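Local coordinates for protein diaminopropionate ammonia-lyase (Escherichia coli, PDB 4D9I) that uses pyridoxal 5'-phosphate to catalyse the alpha,beta-elimination of both L- and D-2,3-diaminopropionate, giving pyruvate and ammonia, at residues 3-7 with 313-319; 32-36 with 208-212; 113-118 with 184-188; 225-231 with 253-259. All coordinates share one frame; numbering follows the deposited sequence.

Interaction 1 of 4, residues 3-7 with 313-319; sequences VFSLK and QDSVAAL
Lys7 and Gln313 carry the antiparallel pairing of strands 8-12 and 308-312 one step further, at the point where the N-terminal segment meets the chain entering helix 315-325. The backbone supplies one bond, Gln313 N to Lys7 O (3.1 Å). The other is side chain to main chain: Lys7 N donates to Gln313 OE1 at 2.9 Å, nearly straight (173° at the hydrogen) and in the plane of the amide carbonyl. Glutamine suits this place because its own backbone O already accepts from Val316 N in the following turn, and its amide oxygen can stand in for it. With CG anti to the main-chain N (chi1 -163°) and the chain extended, the carboxamide reaches across to the backbone N of Lys7, at about a right angle to the Leu6 side chain.

Leu6 turns the apolar side inward. Its CB lies 4.0 Å from Val316 CG2, the two side chains sliding past each other in opposite directions, while its branches spread over the helix: CD2 comes to 3.4 Å from Ser315 OG, the short serine side chain letting it close in, and CD1 to 4.1 Å from Leu319 CD2. Leu319 CD2 also meets Phe4 CZ at 3.8 Å, approaching the ring at its edge, so this methyl is shared by two N-terminal side chains.

Only CB of the Lys7 side chain touches Gln313; the extended chain then leads away to a salt bridge of NZ with Asp261. Helix 338-352 covers Val316 and Leu319 through Val346 and Ala348; at its end the Tyr352 ring meets that of Phe4, against which Glu391 of the second subunit also packs.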
loop_
_atom_site.group_PDB
_atom_site.type_symbol
_atom_site.label_atom_id
_atom_site.label_comp_id
_atom_site.label_asym_id
_atom_site.label_seq_id
_atom_site.Cartn_x
_atom_site.Cartn_y
_atom_site.Cartn_z
ATOM N N VAL B 3 5.028 -18.751 1.285
ATOM C CA VAL B 3 6.434 -19.039 1.470
ATOM C C VAL B 3 7.129 -18.847 0.113
ATOM O O VAL B 3 6.684 -19.382 -0.907
ATOM C CB VAL B 3 6.651 -20.458 2.052
ATOM C CG1 VAL B 3 8.134 -20.790 2.127
ATOM C CG2 VAL B 3 6.025 -20.556 3.445
ATOM N N PHE B 4 8.181 -18.035 0.093
ATOM C CA PHE B 4 8.942 -17.809 -1.137
ATOM C C PHE B 4 10.421 -17.583 -0.832
ATOM O O PHE B 4 10.764 -17.150 0.268
ATOM C CB PHE B 4 8.358 -16.635 -1.937
ATOM C CG PHE B 4 8.288 -15.323 -1.173
ATOM C CD1 PHE B 4 9.356 -14.420 -1.203
ATOM C CD2 PHE B 4 7.140 -14.963 -0.476
ATOM C CE1 PHE B 4 9.289 -13.201 -0.527
ATOM C CE2 PHE B 4 7.061 -13.743 0.195
ATOM C CZ PHE B 4 8.144 -12.862 0.174
ATOM N N SER B 5 11.280 -17.873 -1.816
ATOM C CA SER B 5 12.717 -17.774 -1.633
ATOM C C SER B 5 13.318 -16.708 -2.534
ATOM O O SER B 5 13.519 -16.926 -3.723
ATOM C CB SER B 5 13.393 -19.121 -1.892
ATOM O OG SER B 5 12.938 -20.102 -0.978
ATOM N N LEU B 6 13.600 -15.551 -1.956
ATOM C CA LEU B 6 14.328 -14.502 -2.664
ATOM C C LEU B 6 15.780 -14.618 -2.276
ATOM O O LEU B 6 16.107 -14.885 -1.111
ATOM C CB LEU B 6 13.778 -13.109 -2.349
ATOM C CG LEU B 6 12.309 -12.887 -2.766
ATOM C CD1 LEU B 6 11.879 -11.472 -2.424
ATOM C CD2 LEU B 6 12.095 -13.152 -4.254
ATOM N N LYS B 7 16.645 -14.434 -3.265
ATOM C CA LYS B 7 18.072 -14.543 -3.050
ATOM C C LYS B 7 18.500 -13.540 -1.973
ATOM O O LYS B 7 18.375 -12.333 -2.159
ATOM C CB LYS B 7 18.812 -14.305 -4.366
ATOM C CG LYS B 7 20.322 -14.325 -4.239
ATOM C CD LYS B 7 20.964 -13.598 -5.410
ATOM C CE LYS B 7 22.471 -13.610 -5.264
ATOM N NZ LYS B 7 23.194 -13.317 -6.540
ATOM N N GLN B 313 18.628 -10.245 -4.406
ATOM C CA GLN B 313 17.789 -10.128 -5.581
ATOM C C GLN B 313 17.161 -8.730 -5.665
ATOM O O GLN B 313 16.765 -8.173 -4.637
ATOM C CB GLN B 313 16.669 -11.168 -5.437
ATOM C CG GLN B 313 15.956 -11.475 -6.722
ATOM C CD GLN B 313 15.296 -12.833 -6.700
ATOM O OE1 GLN B 313 15.513 -13.644 -5.800
ATOM N NE2 GLN B 313 14.510 -13.090 -7.707
ATOM N N ASP B 314 17.053 -8.197 -6.886
ATOM C CA ASP B 314 16.363 -6.932 -7.178
ATOM C C ASP B 314 14.978 -6.814 -6.531
ATOM O O ASP B 314 14.649 -5.783 -5.939
ATOM C CB ASP B 314 16.201 -6.759 -8.690
ATOM C CG ASP B 314 17.347 -5.998 -9.327
ATOM O OD1 ASP B 314 17.442 -5.999 -10.580
ATOM O OD2 ASP B 314 18.157 -5.391 -8.586
ATOM N N SER B 315 14.180 -7.877 -6.650
ATOM C CA SER B 315 12.802 -7.915 -6.152
ATOM C C SER B 315 12.628 -7.780 -4.623
ATOM O O SER B 315 11.519 -7.521 -4.132
ATOM C CB SER B 315 12.110 -9.192 -6.651
ATOM O OG SER B 315 12.737 -10.346 -6.125
ATOM N N VAL B 316 13.725 -7.918 -3.878
ATOM C CA VAL B 316 13.716 -7.661 -2.440
ATOM C C VAL B 316 13.311 -6.205 -2.157
ATOM O O VAL B 316 12.526 -5.941 -1.236
ATOM C CB VAL B 316 15.100 -7.972 -1.811
ATOM C CG1 VAL B 316 15.186 -7.463 -0.376
ATOM C CG2 VAL B 316 15.373 -9.469 -1.846
ATOM N N ALA B 317 13.844 -5.283 -2.968
ATOM C CA ALA B 317 13.576 -3.854 -2.847
ATOM C C ALA B 317 12.113 -3.574 -3.154
ATOM O O ALA B 317 11.445 -2.892 -2.386
ATOM C CB ALA B 317 14.512 -3.049 -3.770
ATOM N N ALA B 318 11.612 -4.155 -4.246
ATOM C CA ALA B 318 10.187 -4.064 -4.601
ATOM C C ALA B 318 9.271 -4.495 -3.440
ATOM O O ALA B 318 8.329 -3.791 -3.113
ATOM C CB ALA B 318 9.891 -4.865 -5.853
ATOM N N LEU B 319 9.557 -5.648 -2.834
ATOM C CA LEU B 319 8.818 -6.141 -1.669
ATOM C C LEU B 319 8.834 -5.108 -0.524
ATOM O O LEU B 319 7.805 -4.789 0.039
ATOM C CB LEU B 319 9.428 -7.462 -1.203
ATOM C CG LEU B 319 8.912 -8.111 0.094
ATOM C CD1 LEU B 319 7.435 -8.456 -0.060
ATOM C CD2 LEU B 319 9.723 -9.373 0.380
#

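Interaction 2 of 4, residues 32-36 with 208-212; sequences ARQFH and TLADE
Arg33 NH1 is held by two carboxylates, Asp211 across the contact and Glu215 one turn further along the same helix. The bond to Asp211 OD2 is 2.7 Å long with 162° at the hydrogen; the oxygen lies in the guanidinium plane, while the carboxylate is turned steeply against it. A stretched chain, trans already at chi1 (-174°), carries the charge over to the second helix. There Glu212 CG sits over the centre of one guanidinium face, 3.6 Å from Arg33 CZ, so the flat cation rests on a methylene. Tyr42 OH joins Arg33 NE to Glu212 OE2, and Glu212 OE1 has salt bridges to Lys65 and Arg70. Without the Arg33 guanidinium, as with an alanine here, Asp211 and Glu215 would probably be left close together with no cation between them.

The contact is a near-perpendicular crossing of helices 26-36 and 208-220, the short segments' axes 10.0 Å apart at 93°. The short Thr208 side chain crosses that of Arg33 at about a right angle: its OG1 is 3.7 Å from Arg33 CB and forms a hydrogen bond with His36 ND1 (2.9 Å), in the ring plane. The other ring nitrogen, NE2, bonds to Leu79 O.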
loop_
_atom_site.group_PDB
_atom_site.type_symbol
_atom_site.label_atom_id
_atom_site.label_comp_id
_atom_site.label_asym_id
_atom_site.label_seq_id
_atom_site.Cartn_x
_atom_site.Cartn_y
_atom_site.Cartn_z
ATOM N N ALA B 32 27.822 19.356 11.447
ATOM C CA ALA B 32 26.971 19.337 10.262
ATOM C C ALA B 32 25.520 19.676 10.628
ATOM O O ALA B 32 24.895 20.525 9.989
ATOM C CB ALA B 32 27.059 17.992 9.548
ATOM N N ARG B 33 25.000 19.048 11.680
ATOM C CA ARG B 33 23.616 19.302 12.082
ATOM C C ARG B 33 23.338 20.767 12.451
ATOM O O ARG B 33 22.290 21.317 12.092
ATOM C CB ARG B 33 23.178 18.375 13.220
ATOM C CG ARG B 33 21.699 18.530 13.528
ATOM C CD ARG B 33 21.182 17.442 14.443
ATOM N NE ARG B 33 19.770 17.659 14.710
ATOM C CZ ARG B 33 19.062 16.964 15.583
ATOM N NH1 ARG B 33 19.634 15.989 16.285
ATOM N NH2 ARG B 33 17.781 17.251 15.757
ATOM N N GLN B 34 24.264 21.372 13.191
ATOM C CA GLN B 34 24.232 22.801 13.499
ATOM C C GLN B 34 24.093 23.656 12.237
ATOM O O GLN B 34 23.351 24.649 12.232
ATOM C CB GLN B 34 25.511 23.209 14.221
ATOM C CG GLN B 34 25.639 22.723 15.663
ATOM C CD GLN B 34 26.991 23.115 16.265
ATOM O OE1 GLN B 34 27.265 24.295 16.500
ATOM N NE2 GLN B 34 27.850 22.120 16.499
ATOM N N PHE B 35 24.809 23.253 11.182
ATOM C CA PHE B 35 24.726 23.888 9.869
ATOM C C PHE B 35 23.338 23.703 9.269
ATOM O O PHE B 35 22.699 24.677 8.890
ATOM C CB PHE B 35 25.799 23.323 8.924
ATOM C CG PHE B 35 25.566 23.651 7.478
ATOM C CD1 PHE B 35 25.940 24.880 6.966
ATOM C CD2 PHE B 35 24.967 22.721 6.627
ATOM C CE1 PHE B 35 25.714 25.194 5.640
ATOM C CE2 PHE B 35 24.744 23.028 5.292
ATOM C CZ PHE B 35 25.119 24.268 4.801
ATOM N N HIS B 36 22.880 22.451 9.199
ATOM C CA HIS B 36 21.544 22.125 8.657
ATOM C C HIS B 36 20.394 22.814 9.333
ATOM O O HIS B 36 19.420 23.180 8.678
ATOM C CB HIS B 36 21.306 20.622 8.653
ATOM C CG HIS B 36 22.218 19.871 7.721
ATOM N ND1 HIS B 36 22.912 18.784 8.108
ATOM C CD2 HIS B 36 22.551 20.099 6.391
ATOM C CE1 HIS B 36 23.634 18.331 7.076
ATOM N NE2 HIS B 36 23.414 19.138 6.027
ATOM N N THR B 208 24.090 13.704 9.957
ATOM C CA THR B 208 22.955 14.405 10.573
ATOM C C THR B 208 21.748 13.487 10.753
ATOM O O THR B 208 21.087 13.561 11.777
ATOM C CB THR B 208 22.540 15.666 9.763
ATOM O OG1 THR B 208 23.500 16.701 9.992
ATOM C CG2 THR B 208 21.183 16.202 10.179
ATOM N N LEU B 209 21.465 12.645 9.759
ATOM C CA LEU B 209 20.301 11.745 9.840
ATOM C C LEU B 209 20.498 10.729 10.950
ATOM O O LEU B 209 19.534 10.328 11.595
ATOM C CB LEU B 209 19.976 11.076 8.494
ATOM C CG LEU B 209 20.809 9.893 7.980
ATOM C CD1 LEU B 209 20.254 8.581 8.494
ATOM C CD2 LEU B 209 20.860 9.894 6.451
ATOM N N ALA B 210 21.747 10.319 11.172
ATOM C CA ALA B 210 22.048 9.378 12.245
ATOM C C ALA B 210 21.989 10.086 13.617
ATOM O O ALA B 210 21.432 9.528 14.589
ATOM C CB ALA B 210 23.414 8.735 12.024
ATOM N N ASP B 211 22.544 11.304 13.693
ATOM C CA ASP B 211 22.444 12.119 14.924
ATOM C C ASP B 211 20.974 12.306 15.343
ATOM O O ASP B 211 20.614 12.071 16.508
ATOM C CB ASP B 211 23.147 13.473 14.771
ATOM C CG ASP B 211 23.119 14.299 16.063
ATOM O OD1 ASP B 211 24.053 14.156 16.859
ATOM O OD2 ASP B 211 22.163 15.071 16.300
ATOM N N GLU B 212 20.136 12.702 14.387
ATOM C CA GLU B 212 18.698 12.845 14.635
ATOM C C GLU B 212 18.066 11.553 15.127
ATOM O O GLU B 212 17.309 11.569 16.097
ATOM C CB GLU B 212 17.951 13.293 13.377
ATOM C CG GLU B 212 18.220 14.718 12.931
ATOM C CD GLU B 212 17.562 15.021 11.599
ATOM O OE1 GLU B 212 16.808 14.129 11.097
ATOM O OE2 GLU B 212 17.775 16.147 11.061
#

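Interaction 3 of 4, residues 113-118 with 184-188; sequences MTFATT and WEVVQ
Trp184 lies across Thr114 and Ala116; its CB, five-membered ring and CE3 meet them in turn. Trp184 CB is 3.8 Å from Ala116 CB; CD1 reaches Thr114 CB at 3.4 Å; the five-membered ring receives Thr114 CG2 over its face, 3.5 Å from the centroid, a CH-pi contact; and CE3 returns to Ala116 CB. The Thr114 rotamer (chi1 -57°) keeps OG1 beside the backbone N and leaves the methyl for the indole, and the small alanine lets the broad rings lie close.

Strands 114-118 and 185-186 pair in parallel at the edge of the four-stranded sheet. Glu185 O accepts from Ala116 N (2.7 Å), and Ala116 O from Val187 N. Phe115 CD1 touches Val187 CG2, and Val127 of helix 122-133 packs on both residues.

Thr117 OG1 donates to Val187 O, which also bonds to His123. Gln188, bent at chi2 (-57°), folds its carboxamide against the Thr118 backbone: OE1 accepts from N at 2.6 Å on a lone pair, and NE2 donates to O at 3.1 Å. Shortened to alanine, this position is likely to lose both bonds and leave the strand end freer to shift. A primary amide, donor and acceptor in one plane, thus imitates a neighbouring strand where the real one diverges, which probably helps fix the backbone two residues before Asp120, the proposed proton acceptor for the L-isomer.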
loop_
_atom_site.group_PDB
_atom_site.type_symbol
_atom_site.label_atom_id
_atom_site.label_comp_id
_atom_site.label_asym_id
_atom_site.label_seq_id
_atom_site.Cartn_x
_atom_site.Cartn_y
_atom_site.Cartn_z
ATOM N N MET B 113 30.658 30.487 -8.633
ATOM C CA MET B 113 31.160 29.118 -8.803
ATOM C C MET B 113 30.191 28.304 -9.668
ATOM O O MET B 113 28.983 28.552 -9.654
ATOM C CB MET B 113 31.303 28.421 -7.436
ATOM C CG MET B 113 32.403 28.962 -6.524
ATOM S SD MET B 113 32.705 27.902 -5.074
ATOM C CE MET B 113 33.768 26.645 -5.793
ATOM N N THR B 114 30.728 27.339 -10.414
ATOM C CA THR B 114 29.918 26.382 -11.158
ATOM C C THR B 114 30.227 24.981 -10.664
ATOM O O THR B 114 31.372 24.521 -10.742
ATOM C CB THR B 114 30.155 26.493 -12.673
ATOM O OG1 THR B 114 29.880 27.832 -13.080
ATOM C CG2 THR B 114 29.243 25.541 -13.437
ATOM N N PHE B 115 29.209 24.328 -10.119
ATOM C CA PHE B 115 29.358 22.978 -9.583
ATOM C C PHE B 115 28.940 21.935 -10.598
ATOM O O PHE B 115 27.806 21.957 -11.074
ATOM C CB PHE B 115 28.538 22.816 -8.303
ATOM C CG PHE B 115 28.980 23.726 -7.206
ATOM C CD1 PHE B 115 30.203 23.521 -6.579
ATOM C CD2 PHE B 115 28.200 24.809 -6.829
ATOM C CE1 PHE B 115 30.634 24.370 -5.572
ATOM C CE2 PHE B 115 28.631 25.679 -5.835
ATOM C CZ PHE B 115 29.840 25.452 -5.195
ATOM N N ALA B 116 29.835 20.997 -10.879
ATOM C CA ALA B 116 29.598 19.994 -11.924
ATOM C C ALA B 116 29.501 18.594 -11.328
ATOM O O ALA B 116 30.326 18.196 -10.497
ATOM C CB ALA B 116 30.681 20.063 -12.986
ATOM N N THR B 117 28.480 17.849 -11.752
ATOM C CA THR B 117 28.135 16.621 -11.075
ATOM C C THR B 117 27.483 15.611 -12.006
ATOM O O THR B 117 26.684 15.985 -12.853
ATOM C CB THR B 117 27.173 16.956 -9.912
ATOM O OG1 THR B 117 27.880 17.748 -8.944
ATOM C CG2 THR B 117 26.633 15.709 -9.248
ATOM N N THR B 118 27.848 14.340 -11.839
ATOM C CA THR B 118 27.114 13.203 -12.408
ATOM C C THR B 118 26.240 12.537 -11.339
ATOM O O THR B 118 26.651 12.393 -10.188
ATOM C CB THR B 118 28.050 12.152 -13.049
ATOM O OG1 THR B 118 28.581 12.667 -14.275
ATOM C CG2 THR B 118 27.279 10.875 -13.371
ATOM N N TRP B 184 35.087 24.249 -13.887
ATOM C CA TRP B 184 34.009 23.908 -12.951
ATOM C C TRP B 184 34.535 23.140 -11.775
ATOM O O TRP B 184 35.585 22.509 -11.853
ATOM C CB TRP B 184 32.891 23.133 -13.647
ATOM C CG TRP B 184 32.266 23.882 -14.800
ATOM C CD1 TRP B 184 32.306 25.253 -15.051
ATOM C CD2 TRP B 184 31.463 23.321 -15.890
ATOM N NE1 TRP B 184 31.599 25.562 -16.176
ATOM C CE2 TRP B 184 31.069 24.453 -16.729
ATOM C CE3 TRP B 184 31.037 22.042 -16.235
ATOM C CZ2 TRP B 184 30.298 24.290 -17.873
ATOM C CZ3 TRP B 184 30.258 21.886 -17.389
ATOM C CH2 TRP B 184 29.898 22.982 -18.186
ATOM N N GLU B 185 33.807 23.208 -10.664
ATOM C CA GLU B 185 34.116 22.437 -9.480
ATOM C C GLU B 185 33.302 21.143 -9.474
ATOM O O GLU B 185 32.067 21.161 -9.336
ATOM C CB GLU B 185 33.803 23.265 -8.230
ATOM C CG GLU B 185 34.290 22.634 -6.935
ATOM C CD GLU B 185 35.783 22.835 -6.709
ATOM O OE1 GLU B 185 36.288 23.914 -7.024
ATOM O OE2 GLU B 185 36.461 21.917 -6.209
ATOM N N VAL B 186 33.997 20.020 -9.637
ATOM C CA VAL B 186 33.379 18.693 -9.570
ATOM C C VAL B 186 32.922 18.366 -8.145
ATOM O O VAL B 186 33.730 18.412 -7.206
ATOM C CB VAL B 186 34.370 17.602 -10.021
ATOM C CG1 VAL B 186 33.780 16.214 -9.832
ATOM C CG2 VAL B 186 34.776 17.813 -11.471
ATOM N N VAL B 187 31.635 18.033 -7.991
ATOM C CA VAL B 187 31.097 17.587 -6.700
ATOM C C VAL B 187 30.490 16.186 -6.847
ATOM O O VAL B 187 29.349 16.041 -7.294
ATOM C CB VAL B 187 30.069 18.601 -6.125
ATOM C CG1 VAL B 187 29.555 18.149 -4.759
ATOM C CG2 VAL B 187 30.698 19.996 -6.037
ATOM N N GLN B 188 31.274 15.158 -6.513
ATOM C CA GLN B 188 30.803 13.756 -6.554
ATOM C C GLN B 188 30.784 13.166 -5.167
ATOM O O GLN B 188 31.632 13.494 -4.339
ATOM C CB GLN B 188 31.705 12.856 -7.413
ATOM C CG GLN B 188 31.633 13.079 -8.911
ATOM C CD GLN B 188 30.235 12.926 -9.503
ATOM O OE1 GLN B 188 29.862 13.681 -10.391
ATOM N NE2 GLN B 188 29.472 11.952 -9.028
#

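Interaction 4 of 4, residues 225-231 with 253-259; sequences THVLLQA and LHSIIVE
The imidazole of His226 takes His254 CB over one face, 3.5 Å above the plane and toward the rim. In its plane, at the edge, Thr225 OG1 bonds to ND1 at 2.7 Å, which fixes the ring's rotation; Ile256 CD1 lies at another part of the edge. The two histidine rings run side by side, their planes 24° apart, but are slid so far that they barely overlap, with centroids 4.8 Å from each other. His254 NE2 bonds to Gln308 on the next strand.

Further along this face Leu228 and Ile256 continue the row, pointing the same way, with their CD1 methyls 3.6 Å apart, and Val258 follows beside Leu228 CD2. Branched apolar residues suit the place because helix 338-352 covers it through Val342 and Val346. Gln230, polar like the two histidines at the other end of this face, has its NE2 bonded to the carbonyls of Ser339 and Ile374.

Strands 226-230 and 254-260 with helix 235-248 form a beta-alpha-beta crossover in the middle of the large sheet. Parallel bonds zigzag between them: Val227 O accepts from Ile256 N (2.8 Å), and Ile256 O from Leu229 N (2.8 Å).

On the other face Leu229 and Ser255 meet Leu241 of the connecting helix, while Ile257 touches Phe309. Val227 CG1, set between its backbone N and carbonyl carbon (chi1 63°), meets Ser255 CB at 3.8 Å and Leu253 CD2. At the far end Ala231 CB packs on Ile257 CG2 (3.6 Å), while the carboxylate of Glu259 accepts from Ile266 N and Tyr267 N.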
loop_
_atom_site.group_PDB
_atom_site.type_symbol
_atom_site.label_atom_id
_atom_site.label_comp_id
_atom_site.label_asym_id
_atom_site.label_seq_id
_atom_site.Cartn_x
_atom_site.Cartn_y
_atom_site.Cartn_z
ATOM N N THR B 225 19.835 -2.674 18.403
ATOM C CA THR B 225 20.736 -3.816 18.336
ATOM C C THR B 225 21.305 -3.995 16.922
ATOM O O THR B 225 22.413 -4.531 16.762
ATOM C CB THR B 225 20.003 -5.121 18.718
ATOM O OG1 THR B 225 18.830 -5.240 17.908
ATOM C CG2 THR B 225 19.613 -5.115 20.196
ATOM N N HIS B 226 20.534 -3.575 15.914
ATOM C CA HIS B 226 20.880 -3.749 14.496
ATOM C C HIS B 226 20.716 -2.485 13.711
ATOM O O HIS B 226 19.919 -1.624 14.086
ATOM C CB HIS B 226 19.966 -4.797 13.845
ATOM C CG HIS B 226 20.125 -6.176 14.414
ATOM N ND1 HIS B 226 19.727 -6.490 15.659
ATOM C CD2 HIS B 226 20.677 -7.332 13.875
ATOM C CE1 HIS B 226 20.005 -7.789 15.918
ATOM N NE2 HIS B 226 20.599 -8.304 14.829
ATOM N N VAL B 227 21.463 -2.376 12.606
ATOM C CA VAL B 227 21.179 -1.385 11.567
ATOM C C VAL B 227 21.399 -2.006 10.180
ATOM O O VAL B 227 22.399 -2.711 9.944
ATOM C CB VAL B 227 21.958 -0.058 11.765
ATOM C CG1 VAL B 227 23.472 -0.262 11.688
ATOM C CG2 VAL B 227 21.496 1.006 10.767
ATOM N N LEU B 228 20.421 -1.799 9.299
ATOM C CA LEU B 228 20.547 -2.185 7.912
ATOM C C LEU B 228 20.830 -0.937 7.103
ATOM O O LEU B 228 20.100 0.060 7.192
ATOM C CB LEU B 228 19.298 -2.921 7.405
ATOM C CG LEU B 228 19.354 -4.439 7.709
ATOM C CD1 LEU B 228 19.060 -4.708 9.180
ATOM C CD2 LEU B 228 18.396 -5.250 6.834
ATOM N N LEU B 229 21.898 -0.991 6.323
ATOM C CA LEU B 229 22.315 0.150 5.542
ATOM C C LEU B 229 22.502 -0.269 4.086
ATOM O O LEU B 229 23.408 -1.047 3.765
ATOM C CB LEU B 229 23.623 0.739 6.135
ATOM C CG LEU B 229 23.549 1.350 7.548
ATOM C CD1 LEU B 229 24.952 1.662 8.091
ATOM C CD2 LEU B 229 22.683 2.610 7.542
ATOM N N GLN B 230 21.659 0.254 3.204
ATOM C CA GLN B 230 21.810 0.007 1.773
ATOM C C GLN B 230 23.026 0.767 1.250
ATOM O O GLN B 230 23.308 1.870 1.711
ATOM C CB GLN B 230 20.545 0.380 0.979
ATOM C CG GLN B 230 20.065 1.829 1.090
ATOM C CD GLN B 230 19.106 2.027 2.261
ATOM O OE1 GLN B 230 19.523 2.007 3.411
ATOM N NE2 GLN B 230 17.828 2.209 1.967
ATOM N N ALA B 231 23.752 0.177 0.305
ATOM C CA ALA B 231 25.016 0.780 -0.129
ATOM C C ALA B 231 25.214 0.745 -1.619
ATOM O O ALA B 231 25.216 -0.331 -2.237
ATOM C CB ALA B 231 26.186 0.108 0.563
ATOM N N LEU B 253 26.836 -3.242 17.910
ATOM C CA LEU B 253 25.908 -2.917 16.847
ATOM C C LEU B 253 26.040 -3.906 15.701
ATOM O O LEU B 253 27.094 -4.022 15.065
ATOM C CB LEU B 253 26.075 -1.463 16.382
ATOM C CG LEU B 253 25.089 -0.896 15.347
ATOM C CD1 LEU B 253 23.616 -1.125 15.711
ATOM C CD2 LEU B 253 25.365 0.585 15.129
ATOM N N HIS B 254 24.960 -4.630 15.451
ATOM C CA HIS B 254 24.968 -5.613 14.386
ATOM C C HIS B 254 24.565 -4.927 13.112
ATOM O O HIS B 254 23.384 -4.738 12.843
ATOM C CB HIS B 254 24.060 -6.796 14.714
ATOM C CG HIS B 254 24.203 -7.947 13.748
ATOM N ND1 HIS B 254 24.441 -9.199 14.154
ATOM C CD2 HIS B 254 24.144 -7.988 12.349
ATOM C CE1 HIS B 254 24.523 -10.011 13.082
ATOM N NE2 HIS B 254 24.360 -9.265 11.978
ATOM N N SER B 255 25.563 -4.507 12.344
ATOM C CA SER B 255 25.312 -3.735 11.144
ATOM C C SER B 255 25.339 -4.629 9.927
ATOM O O SER B 255 26.240 -5.456 9.763
ATOM C CB SER B 255 26.348 -2.604 10.992
ATOM O OG SER B 255 27.661 -3.123 11.007
ATOM N N ILE B 256 24.365 -4.418 9.058
ATOM C CA ILE B 256 24.197 -5.213 7.866
ATOM C C ILE B 256 24.146 -4.264 6.669
ATOM O O ILE B 256 23.262 -3.422 6.579
ATOM C CB ILE B 256 22.890 -6.052 7.923
ATOM C CG1 ILE B 256 22.894 -6.992 9.142
ATOM C CG2 ILE B 256 22.755 -6.887 6.674
ATOM C CD1 ILE B 256 21.502 -7.351 9.638
ATOM N N ILE B 257 25.091 -4.441 5.755
ATOM C CA ILE B 257 25.178 -3.657 4.516
ATOM C C ILE B 257 24.415 -4.416 3.434
ATOM O O ILE B 257 24.587 -5.638 3.274
ATOM C CB ILE B 257 26.651 -3.477 4.101
ATOM C CG1 ILE B 257 27.516 -3.090 5.316
ATOM C CG2 ILE B 257 26.788 -2.460 2.966
ATOM C CD1 ILE B 257 27.031 -1.880 6.105
ATOM N N VAL B 258 23.547 -3.700 2.722
ATOM C CA VAL B 258 22.672 -4.318 1.754
ATOM C C VAL B 258 22.910 -3.806 0.330
ATOM O O VAL B 258 22.846 -2.602 0.070
ATOM C CB VAL B 258 21.191 -4.091 2.161
ATOM C CG1 VAL B 258 20.266 -4.798 1.184
ATOM C CG2 VAL B 258 20.976 -4.598 3.575
ATOM N N GLU B 259 23.145 -4.733 -0.590
ATOM C CA GLU B 259 23.347 -4.405 -1.990
ATOM C C GLU B 259 22.585 -5.329 -2.936
ATOM O O GLU B 259 22.442 -6.512 -2.666
ATOM C CB GLU B 259 24.839 -4.461 -2.359
ATOM C CG GLU B 259 25.693 -3.416 -1.688
ATOM C CD GLU B 259 27.147 -3.576 -2.059
ATOM O OE1 GLU B 259 27.718 -4.654 -1.775
ATOM O OE2 GLU B 259 27.705 -2.640 -2.656
#

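Overall arrangement
Interactions 1 and 4 belong to the large mixed sheet, their centres about 17 Å apart, and helix 338-352 packs against both: Val346 touches Val316 in the first and Leu228 and Val258 in the second. Interaction 3 joins two strands at one edge of the separate four-stranded sheet, its centre about 37 Å from that of interaction 1 and about 31 Å from that of interaction 4. Interactions 3 and 4 approach a bound Tris molecule: the side chains of Gln188 and Ala231 lie about 6 and 8 Å from it; that of Thr118 is about 7 Å from the side chain of Asp120. Interaction 2, about 20 Å between centres from interaction 4, leads on through helix 208-220 to strand 226-230.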